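Local structure of meso-diaminopimelate dehydrogenase (Clostridium tetani, 3WGY) at residues G114-I119 with E297-A302; Q171-I176 with H197-Y202; G186-F191 with I254-T259. The protein probably catalyses the NADP-dependent reversible oxidative deamination of meso-2,6-diaminopimelate, and is captured here as an engineered variant with 4-methyl-2-oxovalerate. The protein carries 6 engineered substitutions. All coordinates share one frame; numbering follows the deposited sequence.

Contact 1: residues G114-I119 with E297-A302; sequences GNISLI and EGKKGA
The flat peptide group of Gly114 is met from above by Lys300: NZ sits 2.8 Å from Gly114 O and 45° out of the carbonyl plane, so this hydrogen bond does not follow a lone pair. Lys300 CD lies 3.5 Å from Gly114 O, and the bend of the chain at chi2 (-64°) brings the methylenes back over the Gly114 carbonyl. The next two bonds lie closer to the carbonyl planes. Gly301 N donates to Asn115 O at 3.0 Å. Ser117 N in turn reaches Gly301 O at 2.9 Å, tilted 34° from that carbonyl plane, while Ile116 CA approaches Gly301 O at 3.1 Å in a CA-H...O contact. This is parallel pairing, Ile116 with Gly301 and Ser117 with Ala302, and it adds strand 301-303 as an edge strand of the seven-stranded parallel, Rossmann-type sheet, beside 116-118. Ile116 places CB 3.5 Å from Lys299 O, and its CD1 reaches across to Lys299 CB at 4.1 Å; beyond, it packs on Ile291 of helix 276-296. Ala302 CB lies on the other face of the sheet, near Ser117 O, and touches Phe103 of helix 99-113. Ser117 OG bonds to Thr89 and Ser110. Gly114 is the positive-phi glycine of the Schellman motif that ends helix 99-113, so the Lys300 ammonium sits at a helix C-terminus, where a positive charge would be expected to be favourable.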
# COMPACT_ATOMS: atom_id res chain seq x y z
N GLY B 114 -16.62 24.09 -11.51
CA GLY B 114 -17.39 23.37 -10.52
C GLY B 114 -17.27 21.86 -10.68
O GLY B 114 -18.21 21.12 -10.39
N ASN B 115 -16.11 21.41 -11.14
CA ASN B 115 -15.85 19.99 -11.34
C ASN B 115 -14.62 19.56 -10.56
O ASN B 115 -13.92 20.39 -9.97
CB ASN B 115 -15.60 19.71 -12.82
CG ASN B 115 -16.83 19.92 -13.67
OD1 ASN B 115 -16.74 20.29 -14.84
ND2 ASN B 115 -18.00 19.68 -13.09
N ILE B 116 -14.34 18.27 -10.55
CA ILE B 116 -13.17 17.76 -9.85
C ILE B 116 -12.33 16.98 -10.85
O ILE B 116 -12.85 16.27 -11.69
CB ILE B 116 -13.57 16.84 -8.67
CG1 ILE B 116 -12.33 16.13 -8.12
CG2 ILE B 116 -14.61 15.83 -9.11
CD1 ILE B 116 -12.59 15.34 -6.85
N SER B 117 -11.01 17.14 -10.75
CA SER B 117 -10.10 16.46 -11.66
C SER B 117 -8.99 15.71 -10.93
O SER B 117 -8.27 16.29 -10.13
CB SER B 117 -9.45 17.45 -12.62
OG SER B 117 -10.40 18.00 -13.51
N LEU B 118 -8.87 14.42 -11.22
CA LEU B 118 -7.83 13.61 -10.61
C LEU B 118 -6.67 13.52 -11.60
O LEU B 118 -6.83 13.05 -12.72
CB LEU B 118 -8.35 12.20 -10.31
CG LEU B 118 -7.25 11.19 -9.94
CD1 LEU B 118 -6.50 11.70 -8.71
CD2 LEU B 118 -7.88 9.82 -9.68
N ILE B 119 -5.50 14.00 -11.18
CA ILE B 119 -4.34 13.95 -12.06
C ILE B 119 -3.29 12.96 -11.56
O ILE B 119 -3.24 12.63 -10.37
CB ILE B 119 -3.64 15.32 -12.16
CG1 ILE B 119 -2.89 15.62 -10.87
CG2 ILE B 119 -4.68 16.42 -12.41
CD1 ILE B 119 -1.85 16.70 -11.00
N GLU B 297 -20.11 14.55 -3.41
CA GLU B 297 -19.96 15.20 -2.11
C GLU B 297 -19.59 16.66 -2.36
O GLU B 297 -19.20 17.38 -1.44
CB GLU B 297 -18.86 14.53 -1.29
CG GLU B 297 -18.99 13.03 -1.17
CD GLU B 297 -17.88 12.42 -0.34
OE1 GLU B 297 -16.87 13.12 -0.09
OE2 GLU B 297 -18.01 11.24 0.05
N GLY B 298 -19.69 17.08 -3.61
CA GLY B 298 -19.39 18.46 -3.95
C GLY B 298 -17.93 18.87 -3.88
O GLY B 298 -17.63 20.06 -3.78
N LYS B 299 -17.02 17.90 -3.94
CA LYS B 299 -15.60 18.22 -3.90
C LYS B 299 -15.24 18.94 -5.20
O LYS B 299 -15.59 18.46 -6.28
CB LYS B 299 -14.78 16.93 -3.77
CG LYS B 299 -13.57 17.04 -2.87
CD LYS B 299 -12.64 18.17 -3.27
CE LYS B 299 -11.51 18.34 -2.26
NZ LYS B 299 -10.65 19.53 -2.54
N LYS B 300 -14.55 20.07 -5.10
CA LYS B 300 -14.18 20.85 -6.29
C LYS B 300 -12.67 21.00 -6.41
O LYS B 300 -11.96 21.04 -5.41
CB LYS B 300 -14.81 22.25 -6.23
CG LYS B 300 -16.32 22.28 -5.97
CD LYS B 300 -17.10 21.63 -7.10
CE LYS B 300 -18.60 21.66 -6.81
NZ LYS B 300 -19.39 20.94 -7.85
N GLY B 301 -12.18 21.10 -7.65
CA GLY B 301 -10.76 21.27 -7.86
C GLY B 301 -10.01 20.02 -8.28
O GLY B 301 -10.61 18.98 -8.55
N ALA B 302 -8.69 20.12 -8.34
CA ALA B 302 -7.84 19.00 -8.72
C ALA B 302 -7.34 18.26 -7.49
O ALA B 302 -7.13 18.85 -6.43
CB ALA B 302 -6.66 19.49 -9.55

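Contact 2: residues Q171-I176 with H197-Y202; sequences QYIIPI and HEMVCY. Engineered in segment 171-176: Ile173 (natural residue Thr). Engineered in segment 197-202: Met199 (natural residue Arg).
Tyr172 with Val200 and Ile174 with Glu198 form two reciprocal hydrogen-bonded pairs between antiparallel strands whose axes approach to 4.5 Å, their directions 149° apart. The straightest of the four bonds runs from Glu198 N to Ile174 O, 2.8 Å with 168° at the hydrogen, and it lies in the carbonyl plane. On the face of Tyr172, Ile174 and Val200, Ile174 CD1 touches Val200 CG2 at 3.7 Å. Further along, the rings of Tyr172 and Tyr202 meet rim to rim, planes at 82°, with Tyr202 CE1 at the edge of the Tyr172 ring, 3.6 Å from Tyr172 CE2. Tyr172 OH bonds to His244. These are the two central strands of a four-stranded mixed sheet in the C-terminal domain, joined through helices 177-184 and 193-196. The other face carries Gln171, two engineered residues, Ile173 and Met199, and Cys201. Ile173 and Met199 lie side by side, Ile173 CG1 4.0 Å from Met199 CG. Gln171, bent at chi2, brings NE2 3.4 Å from Met199 SD, a weak hydrogen bond; its side chain is about 6 Å from the bound 2-oxo-4-methylpentanoic acid. At the far end Ile173 CG2 rests against His197 CB at 3.7 Å, while His197 NE2 is bonded to Trp148 N.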
# COMPACT_ATOMS: atom_id res chain seq x y z
N GLN B 171 14.80 -2.56 -26.09
CA GLN B 171 15.58 -2.39 -24.86
C GLN B 171 14.70 -2.64 -23.64
O GLN B 171 13.49 -2.45 -23.70
CB GLN B 171 16.16 -0.96 -24.78
CG GLN B 171 16.84 -0.62 -23.44
CD GLN B 171 15.91 0.01 -22.40
OE1 GLN B 171 14.70 -0.20 -22.42
NE2 GLN B 171 16.49 0.77 -21.48
N TYR B 172 15.32 -3.08 -22.55
CA TYR B 172 14.64 -3.33 -21.29
C TYR B 172 15.50 -2.76 -20.16
O TYR B 172 16.72 -2.91 -20.17
CB TYR B 172 14.49 -4.82 -21.00
CG TYR B 172 13.57 -5.58 -21.92
CD1 TYR B 172 12.18 -5.49 -21.79
CD2 TYR B 172 14.09 -6.40 -22.92
CE1 TYR B 172 11.33 -6.20 -22.63
CE2 TYR B 172 13.26 -7.11 -23.76
CZ TYR B 172 11.88 -7.01 -23.61
OH TYR B 172 11.07 -7.74 -24.44
N ILE B 173 14.86 -2.11 -19.20
CA ILE B 173 15.57 -1.61 -18.03
C ILE B 173 15.18 -2.67 -17.01
O ILE B 173 14.02 -3.07 -16.93
CB ILE B 173 15.05 -0.23 -17.55
CG1 ILE B 173 15.36 0.84 -18.60
CG2 ILE B 173 15.74 0.14 -16.23
CD1 ILE B 173 14.98 2.27 -18.19
N ILE B 174 16.15 -3.16 -16.25
CA ILE B 174 15.85 -4.20 -15.28
C ILE B 174 16.55 -3.97 -13.96
O ILE B 174 17.75 -3.66 -13.92
CB ILE B 174 16.31 -5.59 -15.79
CG1 ILE B 174 15.77 -5.85 -17.20
CG2 ILE B 174 15.83 -6.68 -14.81
CD1 ILE B 174 16.25 -7.17 -17.79
N PRO B 175 15.81 -4.09 -12.84
CA PRO B 175 16.43 -3.89 -11.53
C PRO B 175 17.49 -4.97 -11.32
O PRO B 175 17.32 -6.11 -11.75
CB PRO B 175 15.24 -4.05 -10.58
CG PRO B 175 14.11 -3.49 -11.38
CD PRO B 175 14.34 -4.10 -12.74
N ILE B 176 18.59 -4.61 -10.68
CA ILE B 176 19.67 -5.55 -10.41
C ILE B 176 19.37 -6.24 -9.09
O ILE B 176 19.19 -5.58 -8.07
CB ILE B 176 21.02 -4.81 -10.33
CG1 ILE B 176 21.33 -4.17 -11.68
CG2 ILE B 176 22.12 -5.78 -9.93
CD1 ILE B 176 22.50 -3.21 -11.65
N HIS B 197 19.87 -0.37 -11.66
CA HIS B 197 19.31 -1.00 -12.85
C HIS B 197 20.33 -1.29 -13.94
O HIS B 197 21.29 -0.54 -14.12
CB HIS B 197 18.22 -0.12 -13.49
CG HIS B 197 17.14 0.32 -12.56
ND1 HIS B 197 17.31 1.37 -11.67
CD2 HIS B 197 15.86 -0.11 -12.40
CE1 HIS B 197 16.17 1.57 -11.02
NE2 HIS B 197 15.29 0.68 -11.44
N GLU B 198 20.09 -2.36 -14.69
CA GLU B 198 20.95 -2.72 -15.81
C GLU B 198 20.06 -2.62 -17.05
O GLU B 198 18.83 -2.51 -16.93
CB GLU B 198 21.48 -4.15 -15.67
CG GLU B 198 20.48 -5.23 -16.03
CD GLU B 198 21.07 -6.63 -16.01
OE1 GLU B 198 22.07 -6.88 -16.72
OE2 GLU B 198 20.54 -7.49 -15.28
N MET B 199 20.66 -2.66 -18.22
CA MET B 199 19.88 -2.59 -19.45
C MET B 199 20.24 -3.73 -20.39
O MET B 199 21.41 -4.03 -20.59
CB MET B 199 20.10 -1.23 -20.13
CG MET B 199 19.15 -0.15 -19.60
SD MET B 199 19.58 1.49 -20.19
CE MET B 199 19.06 2.50 -18.80
N VAL B 200 19.21 -4.36 -20.93
CA VAL B 200 19.38 -5.48 -21.83
C VAL B 200 18.73 -5.17 -23.17
O VAL B 200 17.57 -4.73 -23.23
CB VAL B 200 18.76 -6.77 -21.25
CG1 VAL B 200 19.08 -7.98 -22.15
CG2 VAL B 200 19.29 -7.01 -19.84
N CYS B 201 19.48 -5.38 -24.24
CA CYS B 201 18.96 -5.12 -25.57
C CYS B 201 18.93 -6.40 -26.38
O CYS B 201 19.77 -7.29 -26.20
CB CYS B 201 19.83 -4.10 -26.29
SG CYS B 201 19.93 -2.47 -25.52
N TYR B 202 17.95 -6.50 -27.26
CA TYR B 202 17.82 -7.65 -28.14
C TYR B 202 17.79 -7.00 -29.51
O TYR B 202 16.84 -6.29 -29.86
CB TYR B 202 16.54 -8.42 -27.85
CG TYR B 202 16.57 -9.10 -26.50
CD1 TYR B 202 16.28 -8.38 -25.33
CD2 TYR B 202 16.91 -10.45 -26.38
CE1 TYR B 202 16.34 -9.00 -24.08
CE2 TYR B 202 16.98 -11.07 -25.14
CZ TYR B 202 16.69 -10.34 -24.00
OH TYR B 202 16.77 -10.96 -22.77
O HOH W 1 18.83 -8.02 -13.63

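Contact 3: residues G186-F191 with I254-T259; sequences GEQCDF and IRSGNT
Ser256 and Gly186 form the closer-knit part of this contact, in which the loop between helices 177-184 and 193-196 lies beside strand 249-258. That strand is the middle one of a three-stranded antiparallel sheet in the C-terminal domain, and its neighbours are 142-147 and 264-273. Ser256 is buried, and its CB points toward the loop. With OG anti to the backbone N (chi1 178°), the Ser256 hydroxyl oxygen OG stands 3.6 Å from Gly186 O, too long to be counted as a direct bond. A modelled water between the segments stands 2.6 Å from Glu187 O and 2.5 Å from Ser256 OG, separations so short that this bridge is doubtful. The nearest CA atoms, those of Gly186 and Ser256, are 6.3 Å apart, in keeping with the absence of regular strand structure in the loop and with the modest 173 Å² buried in total.

The looser side is made by Gln188, an exposed residue whose CG is 4.2 Å from Ser256 O. Its chain runs out extended beyond CG to reach Asn258, and the two side chains cross at about a right angle with their amide planes 28° apart. As modelled, Gln188 OE1 is 2.9 Å from Asn258 OD1, but the Gln188 amide is probably turned over, and a hydrogen bond may form once it is turned back. Farther along the loop, Asp190 makes a salt bridge to Lys143 and Phe191 meets His145 edge-to-face, so strand 142-147 also engages the loop. Asn258 ND2 turns to its own segment, giving Thr259 O a weak hydrogen bond of 3.2 Å.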
# COMPACT_ATOMS: atom_id res chain seq x y z
N GLY B 186 18.34 -5.02 5.96
CA GLY B 186 18.16 -3.83 6.77
C GLY B 186 19.25 -2.77 6.63
O GLY B 186 19.07 -1.63 7.09
N GLU B 187 20.36 -3.12 5.99
CA GLU B 187 21.47 -2.19 5.85
C GLU B 187 21.16 -0.97 4.98
O GLU B 187 20.80 -1.10 3.81
CB GLU B 187 22.71 -2.91 5.31
CG GLU B 187 22.67 -3.19 3.82
CD GLU B 187 23.93 -3.89 3.33
OE1 GLU B 187 24.10 -5.09 3.64
OE2 GLU B 187 24.74 -3.23 2.65
N GLN B 188 21.30 0.21 5.56
CA GLN B 188 21.02 1.45 4.85
C GLN B 188 22.14 1.78 3.88
O GLN B 188 23.30 1.47 4.12
CB GLN B 188 20.82 2.60 5.84
CG GLN B 188 19.35 2.95 6.10
CD GLN B 188 19.16 3.92 7.26
OE1 GLN B 188 19.44 3.59 8.42
NE2 GLN B 188 18.69 5.13 6.95
N CYS B 189 21.78 2.42 2.77
CA CYS B 189 22.76 2.81 1.76
C CYS B 189 22.09 3.57 0.64
O CYS B 189 20.87 3.52 0.47
CB CYS B 189 23.44 1.57 1.17
SG CYS B 189 22.29 0.48 0.31
N ASP B 190 22.89 4.30 -0.13
CA ASP B 190 22.41 5.05 -1.26
C ASP B 190 22.96 4.27 -2.45
O ASP B 190 24.05 3.70 -2.37
CB ASP B 190 22.96 6.48 -1.23
CG ASP B 190 22.58 7.22 0.04
OD1 ASP B 190 21.38 7.49 0.23
OD2 ASP B 190 23.49 7.52 0.85
N PHE B 191 22.22 4.23 -3.55
CA PHE B 191 22.68 3.48 -4.71
C PHE B 191 23.09 4.40 -5.85
O PHE B 191 22.48 5.45 -6.06
CB PHE B 191 21.57 2.55 -5.21
CG PHE B 191 21.29 1.39 -4.29
CD1 PHE B 191 22.21 0.36 -4.15
CD2 PHE B 191 20.10 1.34 -3.56
CE1 PHE B 191 21.96 -0.72 -3.30
CE2 PHE B 191 19.84 0.27 -2.70
CZ PHE B 191 20.77 -0.76 -2.57
N ILE B 254 10.64 0.36 -1.98
CA ILE B 254 11.10 -0.14 -0.70
C ILE B 254 11.53 0.92 0.31
O ILE B 254 12.33 1.80 -0.00
CB ILE B 254 12.29 -1.09 -0.92
CG1 ILE B 254 11.86 -2.26 -1.81
CG2 ILE B 254 12.84 -1.55 0.40
CD1 ILE B 254 13.01 -3.10 -2.30
N ARG B 255 11.00 0.83 1.53
CA ARG B 255 11.39 1.78 2.56
C ARG B 255 12.19 1.01 3.58
O ARG B 255 11.68 0.08 4.22
CB ARG B 255 10.17 2.43 3.23
CG ARG B 255 10.52 3.47 4.31
CD ARG B 255 11.13 4.75 3.72
NE ARG B 255 11.42 5.76 4.75
CZ ARG B 255 12.03 6.92 4.52
NH1 ARG B 255 12.43 7.23 3.29
NH2 ARG B 255 12.24 7.77 5.52
N SER B 256 13.46 1.37 3.68
CA SER B 256 14.35 0.74 4.62
C SER B 256 14.56 1.75 5.73
O SER B 256 15.22 2.77 5.53
CB SER B 256 15.69 0.41 3.96
OG SER B 256 16.57 -0.16 4.91
N GLY B 257 13.99 1.47 6.89
CA GLY B 257 14.14 2.38 8.00
C GLY B 257 14.73 1.66 9.18
O GLY B 257 14.86 0.44 9.18
N ASN B 258 15.10 2.43 10.18
CA ASN B 258 15.66 1.85 11.38
C ASN B 258 14.84 2.36 12.55
O ASN B 258 14.37 3.49 12.53
CB ASN B 258 17.12 2.27 11.54
CG ASN B 258 17.32 3.75 11.31
OD1 ASN B 258 17.25 4.24 10.18
ND2 ASN B 258 17.57 4.49 12.39
N THR B 259 14.62 1.51 13.55
CA THR B 259 13.86 1.95 14.70
C THR B 259 14.77 2.94 15.41
O THR B 259 15.70 3.48 14.81
CB THR B 259 13.55 0.81 15.66
OG1 THR B 259 14.78 0.30 16.20
CG2 THR B 259 12.82 -0.30 14.93
O HOH W 2 18.27 -1.29 3.39

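Contact 1 belongs to the parallel Rossmann-type sheet, whereas contacts 2 and 3 belong to the C-terminal domain. Along the chain, 114-119 comes first and 297-302 last, so contact 1 brackets the other two; the segments of contacts 2 and 3 alternate. Helices 177-184 and 193-196, with the loop between them, run from strand 166-175 to strand 197-205, and contact 3 sets that loop against the three-stranded sheet. Centres of contacts 2 and 3 are 24 Å apart, nearest atoms about 7 Å, while contact 1 is 39 Å and 37 Å from them between centres. The chain thus returns to add an edge strand to the first sheet after building the other domain.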